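Local atomic coordinates of dTDP-glucose 4,6-dehydratase (Klebsiella pneumoniae, PDB entry 5U4Q), a protein that binds NAD and, as a member of the NAD-dependent epimerase/dehydratase family, probably converts dTDP-glucose to its 4-keto-6-deoxy derivative. Residues A156-K159 with A160-L163; G16-I19 with A20-L23; E270-D273 with Y274-A277. All coordinates share one frame; numbering follows the deposited sequence.

Contact 1: residues A156-K159 with A160-L163. With NAD (nicotinamide-adenine-dinucleotide), chain C.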
loop_
_atom_site.group_PDB
_atom_site.type_symbol
_atom_site.label_atom_id
_atom_site.label_comp_id
_atom_site.label_asym_id
_atom_site.label_seq_id
_atom_site.Cartn_x
_atom_site.Cartn_y
_atom_site.Cartn_z
ATOM N N ALA A 156 -0.637 -0.368 -6.577
ATOM C CA ALA A 156 -1.019 -0.028 -5.212
ATOM C C ALA A 156 -0.015 -0.597 -4.210
ATOM O O ALA A 156 0.300 0.069 -3.232
ATOM C CB ALA A 156 -2.400 -0.521 -4.893
ATOM N N THR A 157 0.462 -1.819 -4.443
ATOM C CA THR A 157 1.433 -2.401 -3.497
ATOM C C THR A 157 2.772 -1.664 -3.535
ATOM O O THR A 157 3.425 -1.527 -2.496
ATOM C CB THR A 157 1.652 -3.939 -3.644
ATOM O OG1 THR A 157 2.308 -4.255 -4.858
ATOM C CG2 THR A 157 0.332 -4.718 -3.489
ATOM N N LYS A 158 3.190 -1.213 -4.713
ATOM C CA LYS A 158 4.436 -0.464 -4.811
ATOM C C LYS A 158 4.345 0.890 -4.105
ATOM O O LYS A 158 5.293 1.315 -3.410
ATOM C CB LYS A 158 4.919 -0.360 -6.263
ATOM C CG LYS A 158 5.340 -1.702 -6.882
ATOM C CD LYS A 158 6.442 -2.410 -6.079
ATOM C CE LYS A 158 7.200 -3.433 -6.929
ATOM N NZ LYS A 158 8.364 -4.055 -6.183
ATOM N N LYS A 159 3.219 1.592 -4.271
ATOM C CA LYS A 159 3.025 2.834 -3.539
ATOM C C LYS A 159 2.954 2.534 -2.043
ATOM O O LYS A 159 3.508 3.282 -1.239
ATOM C CB LYS A 159 1.801 3.614 -4.026
ATOM C CG LYS A 159 1.502 4.860 -3.237
ATOM C CD LYS A 159 2.624 5.917 -3.114
ATOM C CE LYS A 159 2.070 7.076 -2.258
ATOM N NZ LYS A 159 3.026 8.148 -1.872
ATOM N N ALA A 160 2.304 1.429 -1.674
ATOM C CA ALA A 160 2.296 1.052 -0.271
ATOM C C ALA A 160 3.717 0.861 0.253
ATOM O O ALA A 160 3.993 1.211 1.406
ATOM C CB ALA A 160 1.461 -0.198 -0.014
ATOM N N ASN A 161 4.601 0.274 -0.553
ATOM C CA ASN A 161 6.021 0.095 -0.130
ATOM C C ASN A 161 6.639 1.466 0.143
ATOM O O ASN A 161 7.333 1.643 1.156
ATOM C CB ASN A 161 6.845 -0.593 -1.208
ATOM C CG ASN A 161 6.530 -2.092 -1.404
ATOM O OD1 ASN A 161 7.198 -2.721 -2.225
ATOM N ND2 ASN A 161 5.653 -2.668 -0.610
ATOM N N GLU A 162 6.385 2.439 -0.730
ATOM C CA GLU A 162 6.938 3.794 -0.520
ATOM C C GLU A 162 6.415 4.384 0.798
ATOM O O GLU A 162 7.175 5.012 1.543
ATOM C CB GLU A 162 6.635 4.708 -1.709
ATOM C CG GLU A 162 7.246 4.255 -3.037
ATOM C CD GLU A 162 6.966 5.194 -4.185
ATOM O OE1 GLU A 162 6.458 6.328 -3.952
ATOM O OE2 GLU A 162 7.270 4.830 -5.353
ATOM N N LEU A 163 5.122 4.163 1.077
ATOM C CA LEU A 163 4.515 4.696 2.308
ATOM C C LEU A 163 5.123 4.063 3.536
ATOM O O LEU A 163 5.416 4.745 4.524
ATOM C CB LEU A 163 3.006 4.489 2.309
ATOM C CG LEU A 163 2.205 5.326 1.306
ATOM C CD1 LEU A 163 0.868 4.659 1.071
ATOM C CD2 LEU A 163 2.057 6.770 1.776
HETATM P PA NAD C . 12.099 -11.195 -11.890
HETATM O O1A NAD C . 13.041 -11.678 -12.924
HETATM O O2A NAD C . 10.731 -11.830 -11.731
HETATM O O5B NAD C . 12.882 -11.225 -10.476
HETATM C C5B NAD C . 12.252 -11.166 -9.202
HETATM C C4B NAD C . 12.716 -12.366 -8.394
HETATM O O4B NAD C . 11.995 -12.271 -7.151
HETATM C C3B NAD C . 12.377 -13.705 -9.036
HETATM O O3B NAD C . 13.517 -14.522 -9.343
HETATM C C2B NAD C . 11.430 -14.338 -8.016
HETATM O O2B NAD C . 11.607 -15.762 -7.884
HETATM C C1B NAD C . 11.694 -13.574 -6.720
HETATM N N9A NAD C . 10.541 -13.554 -5.804
HETATM C C8A NAD C . 9.267 -13.211 -6.103
HETATM N N7A NAD C . 8.486 -13.338 -5.028
HETATM C C5A NAD C . 9.266 -13.748 -4.015
HETATM C C6A NAD C . 9.042 -14.115 -2.602
HETATM N N6A NAD C . 7.845 -14.037 -2.037
HETATM N N1A NAD C . 10.114 -14.512 -1.916
HETATM C C2A NAD C . 11.341 -14.616 -2.448
HETATM N N3A NAD C . 11.615 -14.327 -3.736
HETATM C C4A NAD C . 10.603 -13.896 -4.536
HETATM O O3 NAD C . 11.769 -9.628 -12.073
HETATM P PN NAD C . 12.779 -8.386 -12.243
HETATM O O1N NAD C . 14.184 -8.749 -11.993
HETATM O O2N NAD C . 12.319 -7.716 -13.537
HETATM O O5D NAD C . 12.229 -7.477 -11.055
HETATM C C5D NAD C . 13.007 -6.974 -9.973
HETATM C C4D NAD C . 12.181 -5.876 -9.323
HETATM O O4D NAD C . 12.111 -4.733 -10.206
HETATM C C3D NAD C . 10.737 -6.195 -8.955
HETATM O O3D NAD C . 10.463 -5.584 -7.692
HETATM C C2D NAD C . 9.906 -5.497 -10.006
HETATM O O2D NAD C . 8.607 -5.084 -9.530
HETATM C C1D NAD C . 10.765 -4.302 -10.364
HETATM N N1N NAD C . 10.556 -3.849 -11.753
HETATM C C2N NAD C . 11.134 -4.450 -12.818
HETATM C C3N NAD C . 10.916 -3.989 -14.128
HETATM C C7N NAD C . 11.532 -4.618 -15.385
HETATM O O7N NAD C . 11.414 -4.040 -16.475
HETATM N N7N NAD C . 12.168 -5.801 -15.379
HETATM C C4N NAD C . 10.066 -2.923 -14.322
HETATM C C5N NAD C . 9.469 -2.324 -13.222
HETATM C C6N NAD C . 9.705 -2.811 -11.940
HETATM O O HOH W 1 7.258 -5.052 -3.769
HETATM O O HOH W 2 5.459 8.476 -3.084
#
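Ala-160, Asn-161, Glu-162 and Leu-163 each give their N-H to the carbonyl four residues earlier, from Ala-156 to Lys-159, in regular alpha-helical geometry. The side chains of these two turns serve two different faces. Lys-158 bends at chi2 (-57°), and its long chain carries NZ to NAD, where it donates to O3D at 3.0 Å. The same ammonium meets Ala-127 O and gives a proton to a water 2.8 Å from NZ, which in turn donates to Asn-161 OD1. At the other end of that amide, ND2 bonds to Asn-105 O, so both ends are held and its rotation is set. On the dimer face, Lys-159 swings CG opposite its own N (chi1 176°) and reaches across Glu-162 at about a right angle. Lys-159 NZ stays 4.4 Å from Glu-162 OE1, and a water joins the two. Each has a stronger partner outside these eight residues: Asp-148 of the second subunit for the lysine, Arg-180 and Ser-128 for the carboxylate. Leu-163 CG rests 4.0 Å from Lys-159 CE, using the methylenes as an apolar surface, while small Ala-160 lets its counterpart in the second subunit come close. Together with Tyr-154, Lys-158 has the spacing of the YxxxK motif of short-chain dehydrogenases, and both residues bond to NAD, consistent with one helix that helps hold the cofactor and also takes part in the dimer interface.

Contact 2: residues G16-I19 with A20-L23; sequences GFHI and AQRL
His-18 O is gripped twice, by Arg-22 N at 3.1 Å as the helical i to i+4 bond and by a water that donates to it at 2.7 Å. The same water donates to Gln-21 OE1, so it links the side-chain oxygen of Gln-21, three residues on, to the backbone of His-18. Gln-21 stretches out fully, with CG opposite its backbone N (chi1 180°), and this brings its amide beside the Phe-17 ring. There NE2 stands 3.5 Å from Phe-17 CZ, with the ring and amide planes 58° apart, an oblique approach in which neither stacks on the other. Glutamine suits this partly exposed place, since its flat end can pack on carbon while its oxygen takes water. Phe-17 also lays CD2 over one face of the His-18 ring, and Trp-188 meets Phe-17 edge to face; His-18 NE2 is itself held by Pro-187 O. On the inner side, Ile-19 and Leu-23 lie alongside each other, pointing the same way, with CG2 of Ile-19 3.8 Å from CD1 of Leu-23. Gly-16, the last glycine of the Rossmann GxxGxxG signature, brings the helix, without a side chain at this position, to about 6 Å from NAD, and its O accepts from Ala-20 N at 2.8 Å. The turns belong to the beta-alpha-beta unit of strand 5-9, helix 14-25 and strand 29-34: Leu-23 packs on Phe-6 and Val-8 of the first strand, while His-18, Ile-19 and Arg-22 face helix 223-234.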
loop_
_atom_site.group_PDB
_atom_site.type_symbol
_atom_site.label_atom_id
_atom_site.label_comp_id
_atom_site.label_asym_id
_atom_site.label_seq_id
_atom_site.Cartn_x
_atom_site.Cartn_y
_atom_site.Cartn_z
ATOM N N GLY A 16 18.022 -8.552 -10.071
ATOM C CA GLY A 16 18.810 -8.984 -8.900
ATOM C C GLY A 16 20.062 -9.734 -9.252
ATOM O O GLY A 16 21.117 -9.521 -8.629
ATOM N N PHE A 17 19.984 -10.599 -10.261
ATOM C CA PHE A 17 21.180 -11.319 -10.704
ATOM C C PHE A 17 22.263 -10.312 -11.112
ATOM O O PHE A 17 23.419 -10.380 -10.677
ATOM C CB PHE A 17 20.869 -12.244 -11.886
ATOM C CG PHE A 17 22.070 -12.582 -12.698
ATOM C CD1 PHE A 17 23.077 -13.396 -12.180
ATOM C CD2 PHE A 17 22.230 -12.074 -13.974
ATOM C CE1 PHE A 17 24.200 -13.681 -12.920
ATOM C CE2 PHE A 17 23.350 -12.372 -14.720
ATOM C CZ PHE A 17 24.342 -13.172 -14.188
ATOM N N HIS A 18 21.906 -9.369 -11.982
ATOM C CA HIS A 18 22.871 -8.399 -12.435
ATOM C C HIS A 18 23.453 -7.516 -11.344
ATOM O O HIS A 18 24.657 -7.212 -11.372
ATOM C CB HIS A 18 22.279 -7.527 -13.562
ATOM C CG HIS A 18 22.142 -8.228 -14.869
ATOM N ND1 HIS A 18 23.128 -8.225 -15.834
ATOM C CD2 HIS A 18 21.105 -8.926 -15.388
ATOM C CE1 HIS A 18 22.690 -8.885 -16.895
ATOM N NE2 HIS A 18 21.476 -9.330 -16.649
ATOM N N ILE A 19 22.626 -7.137 -10.373
ATOM C CA ILE A 19 23.105 -6.320 -9.270
ATOM C C ILE A 19 24.067 -7.158 -8.419
ATOM O O ILE A 19 25.160 -6.707 -8.102
ATOM C CB ILE A 19 21.947 -5.765 -8.406
ATOM C CG1 ILE A 19 21.046 -4.833 -9.237
ATOM C CG2 ILE A 19 22.488 -5.039 -7.170
ATOM C CD1 ILE A 19 21.730 -3.668 -9.829
ATOM N N ALA A 20 23.668 -8.388 -8.095
ATOM C CA ALA A 20 24.563 -9.250 -7.288
ATOM C C ALA A 20 25.897 -9.473 -8.006
ATOM O O ALA A 20 26.968 -9.393 -7.402
ATOM C CB ALA A 20 23.898 -10.565 -7.027
ATOM N N GLN A 21 25.844 -9.756 -9.309
ATOM C CA GLN A 21 27.069 -10.005 -10.070
ATOM C C GLN A 21 28.018 -8.779 -10.027
ATOM O O GLN A 21 29.232 -8.912 -9.836
ATOM C CB GLN A 21 26.704 -10.360 -11.518
ATOM C CG GLN A 21 27.886 -10.642 -12.421
ATOM C CD GLN A 21 27.422 -10.968 -13.818
ATOM O OE1 GLN A 21 26.787 -10.121 -14.514
ATOM N NE2 GLN A 21 27.700 -12.175 -14.243
ATOM N N ARG A 22 27.459 -7.589 -10.211
ATOM C CA ARG A 22 28.263 -6.375 -10.188
ATOM C C ARG A 22 28.890 -6.153 -8.811
ATOM O O ARG A 22 30.068 -5.800 -8.697
ATOM C CB ARG A 22 27.418 -5.173 -10.621
ATOM C CG ARG A 22 28.107 -3.837 -10.523
ATOM C CD ARG A 22 29.332 -3.691 -11.422
ATOM N NE ARG A 22 29.946 -2.387 -11.191
ATOM C CZ ARG A 22 29.583 -1.253 -11.798
ATOM N NH1 ARG A 22 28.630 -1.248 -12.718
ATOM N NH2 ARG A 22 30.182 -0.119 -11.483
ATOM N N LEU A 23 28.109 -6.375 -7.760
ATOM C CA LEU A 23 28.611 -6.138 -6.404
ATOM C C LEU A 23 29.727 -7.127 -6.086
ATOM O O LEU A 23 30.722 -6.760 -5.456
ATOM C CB LEU A 23 27.503 -6.210 -5.359
ATOM C CG LEU A 23 26.428 -5.105 -5.428
ATOM C CD1 LEU A 23 25.248 -5.441 -4.539
ATOM C CD2 LEU A 23 27.026 -3.744 -5.086
HETATM O O HOH W 3 26.280 -7.231 -13.577
#

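Contact 3: residues E270-D273 with Y274-A277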
loop_
_atom_site.group_PDB
_atom_site.type_symbol
_atom_site.label_atom_id
_atom_site.label_comp_id
_atom_site.label_asym_id
_atom_site.label_seq_id
_atom_site.Cartn_x
_atom_site.Cartn_y
_atom_site.Cartn_z
ATOM N N GLU A 270 11.109 4.818 -30.410
ATOM C CA GLU A 270 9.755 4.284 -30.336
ATOM C C GLU A 270 9.769 2.770 -30.464
ATOM O O GLU A 270 10.741 2.200 -30.930
ATOM C CB GLU A 270 8.939 4.891 -31.484
ATOM C CG GLU A 270 8.787 6.402 -31.326
ATOM C CD GLU A 270 8.417 7.152 -32.600
ATOM O OE1 GLU A 270 8.489 6.583 -33.705
ATOM O OE2 GLU A 270 8.087 8.349 -32.483
ATOM N N LEU A 271 8.671 2.138 -30.080
ATOM C CA LEU A 271 8.537 0.672 -30.097
ATOM C C LEU A 271 9.004 0.029 -31.413
ATOM O O LEU A 271 9.744 -0.975 -31.418
ATOM C CB LEU A 271 7.079 0.310 -29.766
ATOM C CG LEU A 271 6.520 -1.116 -29.711
ATOM C CD1 LEU A 271 6.050 -1.609 -31.066
ATOM C CD2 LEU A 271 7.497 -2.081 -29.070
HETATM N N MSE A 272 8.615 0.607 -32.544
HETATM C CA MSE A 272 9.002 0.035 -33.827
HETATM C C MSE A 272 10.502 0.014 -34.012
HETATM O O MSE A 272 10.994 -0.819 -34.718
HETATM C CB MSE A 272 8.318 0.759 -35.006
HETATM C CG MSE A 272 8.489 0.041 -36.355
HETATM SE SE MSE A 272 7.704 -1.753 -36.481
HETATM C CE MSE A 272 5.856 -1.135 -36.262
ATOM N N ASP A 273 11.254 0.916 -33.378
ATOM C CA ASP A 273 12.731 0.896 -33.527
ATOM C C ASP A 273 13.309 -0.404 -32.936
ATOM O O ASP A 273 14.259 -0.978 -33.492
ATOM C CB ASP A 273 13.401 2.097 -32.846
ATOM C CG ASP A 273 13.045 3.440 -33.492
ATOM O OD1 ASP A 273 12.649 3.468 -34.669
ATOM O OD2 ASP A 273 13.196 4.474 -32.813
ATOM N N TYR A 274 12.740 -0.862 -31.820
ATOM C CA TYR A 274 13.191 -2.119 -31.203
ATOM C C TYR A 274 12.795 -3.320 -32.040
ATOM O O TYR A 274 13.584 -4.231 -32.211
ATOM C CB TYR A 274 12.615 -2.291 -29.793
ATOM C CG TYR A 274 13.138 -1.292 -28.819
ATOM C CD1 TYR A 274 14.361 -1.486 -28.195
ATOM C CD2 TYR A 274 12.423 -0.158 -28.513
ATOM C CE1 TYR A 274 14.862 -0.557 -27.295
ATOM C CE2 TYR A 274 12.917 0.791 -27.614
ATOM C CZ TYR A 274 14.128 0.571 -26.999
ATOM O OH TYR A 274 14.623 1.506 -26.119
ATOM N N ILE A 275 11.562 -3.324 -32.555
ATOM C CA ILE A 275 11.105 -4.444 -33.379
ATOM C C ILE A 275 11.950 -4.546 -34.645
ATOM O O ILE A 275 12.401 -5.622 -34.995
ATOM C CB ILE A 275 9.612 -4.306 -33.725
ATOM C CG1 ILE A 275 8.797 -4.315 -32.430
ATOM C CG2 ILE A 275 9.166 -5.443 -34.648
ATOM C CD1 ILE A 275 7.314 -4.149 -32.645
ATOM N N THR A 276 12.169 -3.421 -35.322
ATOM C CA THR A 276 12.956 -3.444 -36.550
ATOM C C THR A 276 14.365 -3.966 -36.294
ATOM O O THR A 276 14.897 -4.793 -37.064
ATOM C CB THR A 276 13.030 -2.044 -37.180
ATOM O OG1 THR A 276 11.695 -1.590 -37.459
ATOM C CG2 THR A 276 13.850 -2.067 -38.452
ATOM N N ALA A 277 14.971 -3.494 -35.205
ATOM C CA ALA A 277 16.315 -3.941 -34.848
ATOM C C ALA A 277 16.347 -5.448 -34.538
ATOM O O ALA A 277 17.303 -6.131 -34.882
ATOM C CB ALA A 277 16.853 -3.146 -33.672
#
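Met-272, built as selenomethionine, offers its carbonyl oxygen to Thr-276 N at 2.9 Å, a nearly straight bond with an N-H...O angle of 168°. The hydroxyl OG1 of Thr-276 lies just as near that oxygen, because chi1 of -59° folds it back beside its own backbone N; whether its proton goes there is not settled. Leu-271 O takes Ile-275 N at 3.2 Å in the carbonyl plane, and a weak, bent bond from Tyr-274 N besides. Asp-273 O receives Ala-277 N from above its carbonyl plane. At the start of the helix two bonds close the chain on itself: Asp-273 N donates to Glu-270 O at 2.8 Å, and Glu-270 N returns to Asp-273 OD2 from above the carboxylate plane. A short acidic side chain suits this first turn, where it can accept a backbone N-H and would probably be stabilised by the helix dipole. Glu-270 itself is paired with Lys-217. Apolar contact comes from Leu-271 and Ile-275, whose side chains cross obliquely and meet at their CD1 ends. The backbones of Leu-271 and Met-272 also bond to Met-216 and Gly-214. Leu-271 reaches Phe-198 on helix 194-203; Tyr-274 touches Leu-195 of that helix and Val-320 of helix 320-334, its ring meeting Phe-220 of strand 220-222, while Ala-277 packs on Val-324.

Overall arrangement
All three contacts are short helical runs, contact 3 taking in the residue before its helix, but they belong to different helices and different surroundings. Contacts 1 and 2 are buried, lie on opposite sides of the chain's centre with centres about 24 Å apart, and flank the parallel sheet of the Rossmann fold. Contact 1 bonds to the NAD ribose through a lysine; contact 2 comes near NAD at a glycine of the GxxGxxG signature. Contact 1 alone meets the second subunit, and its charged ends bond to waters, to strand residues and to the dimer partner. Contact 3, partly exposed, has an acidic side chain accepting a backbone N-H at the helix start, with a threonine hydroxyl close to a carbonyl oxygen.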